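Local coordinates for protein catechol 2,3-dioxygenase (Rhodococcus sp., PDB 2WL9) that probably opens the aromatic ring of catechols next to their two hydroxyls with dioxygen, as a type I extradiol dioxygenase that carries iron at its active site, at residues A70-L75 / I118-Q123; M28-V33 / I41-D46. All blocks are in the same frame, centred on the assembly; numbering follows the deposited sequence.

How the interactions relate
From the N terminus, the chain first makes interaction 2, where strand 31-33 turns back through a short loop to pair with strand 40-44 and so forms a beta hairpin at one margin of the N-terminal sheet. Strand 61-68 of the same sheet then leads into interaction 1, which closes a loop of 42 residues: the first turn of helix 72-84 lies against the end of strand 115-120. The two contacts follow one another in series, neither enclosing nor crossing the other, with centres about 22 Å apart and nearest atoms about 7 Å apart. Interaction 2 joins strand to strand; interaction 1 fastens a helix to the sheet.

Interaction 1 of 2, residues A70-L75 / I118-Q123; sequences AGPVEL and IFYGPQ
The start of helix 72-84 rests on the end of strand 115-120 in the N-terminal vicinal-oxygen-chelate domain, and Tyr120 is the side chain on which it sits. One face of the phenol ring carries the turn into the helix: Pro72 N lies 3.6 Å above the plane, over the ring centre, while the carbonyl carbon of Gly71 lies nearer the rim. Pro72 CD stands 3.8 Å from the Tyr120 centroid, 17° off the ring normal, a CH-pi contact, and Pro72 CB reaches Tyr120 CZ at 3.6 Å, so the pyrrolidine spans the outer half of the ring. The side chain of Tyr120 gets there with CG placed between its own backbone N and carbonyl carbon (chi1 74°). Proline suits the first helical turn, where its nitrogen needs no hydrogen to give. Gly71, the N-cap residue, accepts from Leu75 N through its O at 3.0 Å, and its lack of a side chain spares Pro72 CD, not Tyr120, a clash.

Leu75, one turn on, divides its two methyls. CD2 meets the rim of the same ring, in its plane, 3.9 Å from Tyr120 CD2; CD1 turns to the strand, 3.9 Å from Ile118 CG2 and 3.5 Å from Ile118 O. The branched leucine thus fills the angle between ring edge and strand, and Ile118, beta-branched, suits its own extended strand backbone while offering CG2.

Val106 of the adjoining strand also touches Leu75, while Arg165 of a second subunit packs on Pro72, so the helix start lies at a subunit interface. No hydrogen bond joins the two segments: they meet through apolar contacts, the CH-pi contact among them, so the fit depends on shape complementarity around the ring rather than on directed polar bonds.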
ATOM      1  N   ALA C  70      11.146 -29.588  -1.534  1.00 18.53           N
ATOM      2  CA  ALA C  70      10.663 -28.890  -2.724  1.00 18.93           C
ATOM      3  C   ALA C  70      10.619 -29.739  -3.995  1.00 19.18           C
ATOM      4  O   ALA C  70       9.763 -29.515  -4.853  1.00 19.05           O
ATOM      5  CB  ALA C  70      11.492 -27.622  -2.967  1.00 19.52           C
ATOM      6  N   GLY C  71      11.547 -30.685  -4.133  1.00 19.29           N
ATOM      7  CA  GLY C  71      11.649 -31.459  -5.359  1.00 19.61           C
ATOM      8  C   GLY C  71      12.651 -32.600  -5.288  1.00 19.94           C
ATOM      9  O   GLY C  71      13.302 -32.794  -4.259  1.00 20.17           O
ATOM     10  N   PRO C  72      12.796 -33.347  -6.397  1.00 20.02           N
ATOM     11  CA  PRO C  72      13.664 -34.524  -6.471  1.00 20.14           C
ATOM     12  C   PRO C  72      15.146 -34.230  -6.230  1.00 20.47           C
ATOM     13  O   PRO C  72      15.852 -35.073  -5.667  1.00 20.24           O
ATOM     14  CB  PRO C  72      13.442 -35.035  -7.902  1.00 20.57           C
ATOM     15  CG  PRO C  72      12.915 -33.868  -8.655  1.00 20.21           C
ATOM     16  CD  PRO C  72      12.097 -33.105  -7.672  1.00 20.25           C
ATOM     17  N   VAL C  73      15.613 -33.056  -6.658  1.00 20.50           N
ATOM     18  CA  VAL C  73      17.012 -32.661  -6.444  1.00 21.44           C
ATOM     19  C   VAL C  73      17.271 -32.456  -4.953  1.00 21.14           C
ATOM     20  O   VAL C  73      18.269 -32.944  -4.416  1.00 21.34           O
ATOM     21  CB  VAL C  73      17.406 -31.375  -7.227  1.00 21.41           C
ATOM     22  CG1 VAL C  73      18.884 -31.045  -7.015  1.00 22.40           C
ATOM     23  CG2 VAL C  73      17.114 -31.542  -8.718  1.00 22.70           C
ATOM     24  N   GLU C  74      16.360 -31.734  -4.301  1.00 20.88           N
ATOM     25  CA  GLU C  74      16.389 -31.529  -2.850  1.00 20.97           C
ATOM     26  C   GLU C  74      16.302 -32.847  -2.068  1.00 20.79           C
ATOM     27  O   GLU C  74      16.973 -33.012  -1.040  1.00 20.51           O
ATOM     28  CB  GLU C  74      15.263 -30.583  -2.407  1.00 20.63           C
ATOM     29  CG  GLU C  74      15.388 -29.138  -2.901  1.00 21.48           C
ATOM     30  CD  GLU C  74      14.899 -28.938  -4.334  1.00 22.30           C
ATOM     31  OE1 GLU C  74      14.424 -29.910  -4.966  1.00 23.73           O
ATOM     32  OE2 GLU C  74      14.985 -27.793  -4.832  1.00 22.78           O
ATOM     33  N   LEU C  75      15.515 -33.794  -2.525  1.00 20.37           N
ATOM     34  CA  LEU C  75      15.435 -35.083  -1.872  1.00 20.49           C
ATOM     35  C   LEU C  75      16.751 -35.832  -1.953  1.00 21.17           C
ATOM     36  O   LEU C  75      17.217 -36.410  -1.022  1.00 20.76           O
ATOM     37  CB  LEU C  75      14.279 -35.914  -2.414  1.00 20.22           C
ATOM     38  CG  LEU C  75      13.984 -37.267  -1.749  1.00 19.49           C
ATOM     39  CD1 LEU C  75      13.669 -37.206  -0.327  1.00 17.77           C
ATOM     40  CD2 LEU C  75      13.079 -38.079  -2.485  1.00 20.45           C
ATOM     41  N   ILE C 118      10.477 -38.627   4.105  1.00 16.01           N
ATOM     42  CA  ILE C 118      10.796 -37.375   3.410  1.00 15.65           C
ATOM     43  C   ILE C 118      10.412 -37.502   1.931  1.00 15.75           C
ATOM     44  O   ILE C 118      10.834 -38.432   1.238  1.00 15.98           O
ATOM     45  CB  ILE C 118      12.272 -36.953   3.587  1.00 15.85           C
ATOM     46  CG1 ILE C 118      12.676 -36.989   5.070  1.00 15.27           C
ATOM     47  CG2 ILE C 118      12.480 -35.538   3.049  1.00 14.66           C
ATOM     48  CD1 ILE C 118      14.132 -37.304   5.294  1.00 16.74           C
ATOM     49  N   PHE C 119       9.605 -36.557   1.457  1.00 15.32           N
ATOM     50  CA  PHE C 119       8.943 -36.700   0.169  1.00 15.11           C
ATOM     51  C   PHE C 119       8.841 -35.380  -0.575  1.00 14.75           C
ATOM     52  O   PHE C 119       8.978 -34.306   0.027  1.00 14.89           O
ATOM     53  CB  PHE C 119       7.524 -37.243   0.389  1.00 15.54           C
ATOM     54  CG  PHE C 119       6.549 -36.207   0.899  1.00 14.85           C
ATOM     55  CD1 PHE C 119       5.733 -35.506   0.016  1.00 15.46           C
ATOM     56  CD2 PHE C 119       6.449 -35.938   2.259  1.00 15.48           C
ATOM     57  CE1 PHE C 119       4.815 -34.551   0.483  1.00 16.76           C
ATOM     58  CE2 PHE C 119       5.543 -34.980   2.744  1.00 15.07           C
ATOM     59  CZ  PHE C 119       4.717 -34.289   1.851  1.00 15.68           C
ATOM     60  N   TYR C 120       8.564 -35.470  -1.872  1.00 14.62           N
ATOM     61  CA  TYR C 120       8.209 -34.309  -2.700  1.00 14.89           C
ATOM     62  C   TYR C 120       7.028 -34.662  -3.609  1.00 15.13           C
ATOM     63  O   TYR C 120       6.762 -35.838  -3.867  1.00 15.07           O
ATOM     64  CB  TYR C 120       9.406 -33.843  -3.560  1.00 14.89           C
ATOM     65  CG  TYR C 120       9.721 -34.759  -4.731  1.00 15.26           C
ATOM     66  CD1 TYR C 120       9.115 -34.568  -5.979  1.00 15.42           C
ATOM     67  CD2 TYR C 120      10.611 -35.828  -4.587  1.00 15.13           C
ATOM     68  CE1 TYR C 120       9.385 -35.412  -7.045  1.00 17.43           C
ATOM     69  CE2 TYR C 120      10.889 -36.678  -5.650  1.00 17.26           C
ATOM     70  CZ  TYR C 120      10.268 -36.465  -6.874  1.00 17.29           C
ATOM     71  OH  TYR C 120      10.541 -37.300  -7.923  1.00 19.19           O
ATOM     72  N   GLY C 121       6.338 -33.635  -4.105  1.00 15.22           N
ATOM     73  CA  GLY C 121       5.246 -33.817  -5.063  1.00 15.28           C
ATOM     74  C   GLY C 121       3.981 -34.444  -4.495  1.00 15.05           C
ATOM     75  O   GLY C 121       3.583 -35.537  -4.924  1.00 14.80           O
ATOM     76  N   PRO C 122       3.319 -33.757  -3.546  1.00 15.08           N
ATOM     77  CA  PRO C 122       2.028 -34.264  -3.076  1.00 15.04           C
ATOM     78  C   PRO C 122       0.996 -34.233  -4.191  1.00 15.49           C
ATOM     79  O   PRO C 122       1.054 -33.350  -5.063  1.00 15.62           O
ATOM     80  CB  PRO C 122       1.626 -33.255  -2.000  1.00 15.03           C
ATOM     81  CG  PRO C 122       2.326 -31.993  -2.402  1.00 14.60           C
ATOM     82  CD  PRO C 122       3.654 -32.466  -2.910  1.00 15.17           C
ATOM     83  N   GLN C 123       0.078 -35.200  -4.168  1.00 15.41           N
ATOM     84  CA  GLN C 123      -1.094 -35.186  -5.030  1.00 15.96           C
ATOM     85  C   GLN C 123      -2.045 -34.085  -4.552  1.00 15.90           C
ATOM     86  O   GLN C 123      -2.459 -34.067  -3.394  1.00 15.61           O
ATOM     87  CB  GLN C 123      -1.805 -36.552  -5.010  1.00 15.70           C
ATOM     88  CG  GLN C 123      -3.115 -36.615  -5.817  1.00 17.12           C
ATOM     89  CD  GLN C 123      -3.907 -37.902  -5.582  1.00 17.39           C
ATOM     90  OE1 GLN C 123      -3.341 -38.961  -5.305  1.00 18.96           O
ATOM     91  NE2 GLN C 123      -5.223 -37.809  -5.694  1.00 17.16           N
TER

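Interaction 2 of 2, residues M28-V33 / I41-D46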
ATOM      1  N   MET C  28     -14.255 -31.194  13.808  1.00 18.76           N
ATOM      2  CA  MET C  28     -13.097 -30.385  13.427  1.00 18.58           C
ATOM      3  C   MET C  28     -13.234 -29.708  12.063  1.00 18.17           C
ATOM      4  O   MET C  28     -12.665 -28.641  11.843  1.00 18.21           O
ATOM      5  CB  MET C  28     -11.787 -31.187  13.534  1.00 18.53           C
ATOM      6  CG  MET C  28     -11.457 -31.682  14.961  1.00 18.92           C
ATOM      7  SD  MET C  28     -11.528 -30.391  16.230  1.00 20.44           S
ATOM      8  CE  MET C  28     -11.470 -31.370  17.731  1.00 20.88           C
ATOM      9  N   GLY C  29     -13.998 -30.309  11.160  1.00 18.20           N
ATOM     10  CA  GLY C  29     -14.271 -29.677   9.861  1.00 18.12           C
ATOM     11  C   GLY C  29     -13.431 -30.225   8.723  1.00 18.07           C
ATOM     12  O   GLY C  29     -13.509 -29.742   7.589  1.00 18.43           O
ATOM     13  N   MET C  30     -12.626 -31.239   9.016  1.00 17.78           N
ATOM     14  CA  MET C  30     -11.849 -31.910   7.970  1.00 17.54           C
ATOM     15  C   MET C  30     -12.771 -32.617   6.987  1.00 17.54           C
ATOM     16  O   MET C  30     -13.934 -32.864   7.288  1.00 17.75           O
ATOM     17  CB  MET C  30     -10.861 -32.900   8.579  1.00 17.49           C
ATOM     18  CG  MET C  30      -9.833 -32.214   9.440  1.00 17.47           C
ATOM     19  SD  MET C  30      -8.491 -33.274   9.957  1.00 18.51           S
ATOM     20  CE  MET C  30      -7.538 -32.061  10.863  1.00 17.32           C
ATOM     21  N   GLN C  31     -12.249 -32.915   5.807  1.00 17.45           N
ATOM     22  CA  GLN C  31     -13.016 -33.615   4.790  1.00 17.54           C
ATOM     23  C   GLN C  31     -12.609 -35.075   4.754  1.00 17.76           C
ATOM     24  O   GLN C  31     -11.428 -35.390   4.624  1.00 17.70           O
ATOM     25  CB  GLN C  31     -12.800 -32.984   3.413  1.00 17.24           C
ATOM     26  CG  GLN C  31     -13.666 -33.606   2.323  1.00 17.01           C
ATOM     27  CD  GLN C  31     -13.480 -32.952   0.973  1.00 18.21           C
ATOM     28  OE1 GLN C  31     -12.665 -32.045   0.815  1.00 18.82           O
ATOM     29  NE2 GLN C  31     -14.233 -33.420  -0.014  1.00 17.53           N
ATOM     30  N   VAL C  32     -13.590 -35.964   4.877  1.00 18.40           N
ATOM     31  CA  VAL C  32     -13.332 -37.395   4.753  1.00 19.17           C
ATOM     32  C   VAL C  32     -13.219 -37.750   3.271  1.00 19.31           C
ATOM     33  O   VAL C  32     -14.079 -37.380   2.461  1.00 19.65           O
ATOM     34  CB  VAL C  32     -14.435 -38.258   5.431  1.00 19.60           C
ATOM     35  CG1 VAL C  32     -14.227 -39.725   5.133  1.00 19.74           C
ATOM     36  CG2 VAL C  32     -14.449 -38.035   6.946  1.00 19.65           C
ATOM     37  N   VAL C  33     -12.147 -38.464   2.939  1.00 19.72           N
ATOM     38  CA  VAL C  33     -11.879 -38.922   1.578  1.00 20.23           C
ATOM     39  C   VAL C  33     -11.735 -40.449   1.587  1.00 20.42           C
ATOM     40  O   VAL C  33     -10.829 -40.989   2.223  1.00 19.53           O
ATOM     41  CB  VAL C  33     -10.610 -38.249   1.000  1.00 20.03           C
ATOM     42  CG1 VAL C  33     -10.287 -38.789  -0.394  1.00 19.87           C
ATOM     43  CG2 VAL C  33     -10.774 -36.725   0.959  1.00 20.97           C
ATOM     44  N   ILE C  41      -8.793 -44.798   5.141  1.00 18.96           N
ATOM     45  CA  ILE C  41      -9.440 -43.610   4.597  1.00 18.56           C
ATOM     46  C   ILE C  41      -8.529 -42.416   4.877  1.00 18.01           C
ATOM     47  O   ILE C  41      -7.466 -42.576   5.493  1.00 17.97           O
ATOM     48  CB  ILE C  41     -10.864 -43.390   5.178  1.00 18.41           C
ATOM     49  CG1 ILE C  41     -10.821 -43.244   6.701  1.00 18.44           C
ATOM     50  CG2 ILE C  41     -11.813 -44.511   4.737  1.00 19.37           C
ATOM     51  CD1 ILE C  41     -12.091 -42.675   7.301  1.00 17.88           C
ATOM     52  N   TYR C  42      -8.926 -41.234   4.414  1.00 17.71           N
ATOM     53  CA  TYR C  42      -8.076 -40.047   4.532  1.00 17.38           C
ATOM     54  C   TYR C  42      -8.828 -38.849   5.098  1.00 17.21           C
ATOM     55  O   TYR C  42     -10.042 -38.719   4.933  1.00 17.75           O
ATOM     56  CB  TYR C  42      -7.475 -39.648   3.175  1.00 17.23           C
ATOM     57  CG  TYR C  42      -6.781 -40.763   2.423  1.00 17.19           C
ATOM     58  CD1 TYR C  42      -5.393 -40.899   2.452  1.00 16.78           C
ATOM     59  CD2 TYR C  42      -7.521 -41.680   1.678  1.00 17.59           C
ATOM     60  CE1 TYR C  42      -4.762 -41.934   1.766  1.00 17.41           C
ATOM     61  CE2 TYR C  42      -6.911 -42.708   0.998  1.00 18.15           C
ATOM     62  CZ  TYR C  42      -5.535 -42.831   1.038  1.00 18.67           C
ATOM     63  OH  TYR C  42      -4.951 -43.861   0.350  1.00 18.93           O
ATOM     64  N   LEU C  43      -8.088 -37.965   5.753  1.00 16.98           N
ATOM     65  CA  LEU C  43      -8.657 -36.702   6.196  1.00 16.79           C
ATOM     66  C   LEU C  43      -7.990 -35.582   5.418  1.00 16.63           C
ATOM     67  O   LEU C  43      -6.775 -35.489   5.365  1.00 16.48           O
ATOM     68  CB  LEU C  43      -8.481 -36.516   7.707  1.00 16.75           C
ATOM     69  CG  LEU C  43      -9.116 -37.580   8.611  1.00 17.09           C
ATOM     70  CD1 LEU C  43      -8.618 -37.430  10.058  1.00 16.19           C
ATOM     71  CD2 LEU C  43     -10.637 -37.549   8.554  1.00 16.31           C
ATOM     72  N   ARG C  44      -8.808 -34.741   4.808  1.00 17.17           N
ATOM     73  CA  ARG C  44      -8.329 -33.672   3.939  1.00 16.77           C
ATOM     74  C   ARG C  44      -8.573 -32.328   4.620  1.00 16.90           C
ATOM     75  O   ARG C  44      -9.618 -32.131   5.244  1.00 17.14           O
ATOM     76  CB  ARG C  44      -9.077 -33.776   2.607  1.00 16.74           C
ATOM     77  CG  ARG C  44      -8.782 -32.697   1.603  1.00 16.03           C
ATOM     78  CD  ARG C  44      -9.574 -32.937   0.333  1.00 17.04           C
ATOM     79  NE  ARG C  44      -9.022 -32.178  -0.783  1.00 17.42           N
ATOM     80  CZ  ARG C  44      -9.734 -31.647  -1.769  1.00 17.42           C
ATOM     81  NH1 ARG C  44     -11.060 -31.756  -1.785  1.00 18.05           N
ATOM     82  NH2 ARG C  44      -9.115 -30.977  -2.727  1.00 17.47           N
ATOM     83  N   MET C  45      -7.604 -31.414   4.516  1.00 17.11           N
ATOM     84  CA  MET C  45      -7.700 -30.104   5.170  1.00 17.11           C
ATOM     85  C   MET C  45      -7.640 -28.941   4.177  1.00 17.38           C
ATOM     86  O   MET C  45      -7.900 -27.784   4.546  1.00 17.58           O
ATOM     87  CB  MET C  45      -6.571 -29.921   6.192  1.00 17.21           C
ATOM     88  CG  MET C  45      -6.565 -30.913   7.347  1.00 17.91           C
ATOM     89  SD  MET C  45      -5.080 -30.742   8.344  1.00 19.59           S
ATOM     90  CE  MET C  45      -5.302 -29.114   9.066  1.00 19.69           C
ATOM     91  N   ASP C  46      -7.282 -29.242   2.933  1.00 17.35           N
ATOM     92  CA  ASP C  46      -7.032 -28.210   1.925  1.00 17.81           C
ATOM     93  C   ASP C  46      -7.011 -28.811   0.522  1.00 17.91           C
ATOM     94  O   ASP C  46      -7.584 -29.873   0.303  1.00 18.22           O
ATOM     95  CB  ASP C  46      -5.729 -27.449   2.230  1.00 17.83           C
ATOM     96  CG  ASP C  46      -4.487 -28.348   2.231  1.00 18.76           C
ATOM     97  OD1 ASP C  46      -4.589 -29.560   1.943  1.00 18.16           O
ATOM     98  OD2 ASP C  46      -3.389 -27.828   2.529  1.00 21.71           O
TER
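Ile41 makes van der Waals contact, its CD1 lying 4.2 Å from Val32 CG1; the pairing starts at Tyr42. Tyr42 and Val33 form an antiparallel hydrogen-bonded pair: Val33 N gives to Tyr42 O at 2.9 Å, and Tyr42 N gives back to Val33 O, which also lies at the edge of the phenol ring. Leu43, on the other face of the sheet, sits across from Val32 in a non-hydrogen-bonded pair, and its CB touches Met30 SD at 3.9 Å. Arg44 pairs with Gln31, whose N reaches Arg44 O in an almost straight bond (178°). The two long side chains run alongside each other, both extended, and Arg44 NH1 gives a bent bond to Gln31 OE1 at 3.1 Å. Ser128 O takes NH1 as well and His131 N serves OE1, so each has two partners; Arg44 NE and NH2 bond Trp48 O and Arg47 O. Met45 SD lies 3.8 Å from Met30 CE; flexible, unbranched thioethers suit this close fit.

Around the hairpin, Leu43 of the inner strand touches Ala24 of helix 17-24 and strand 52-56, while Met30, just before the outer strand, packs on Trp262 of strand 261-266.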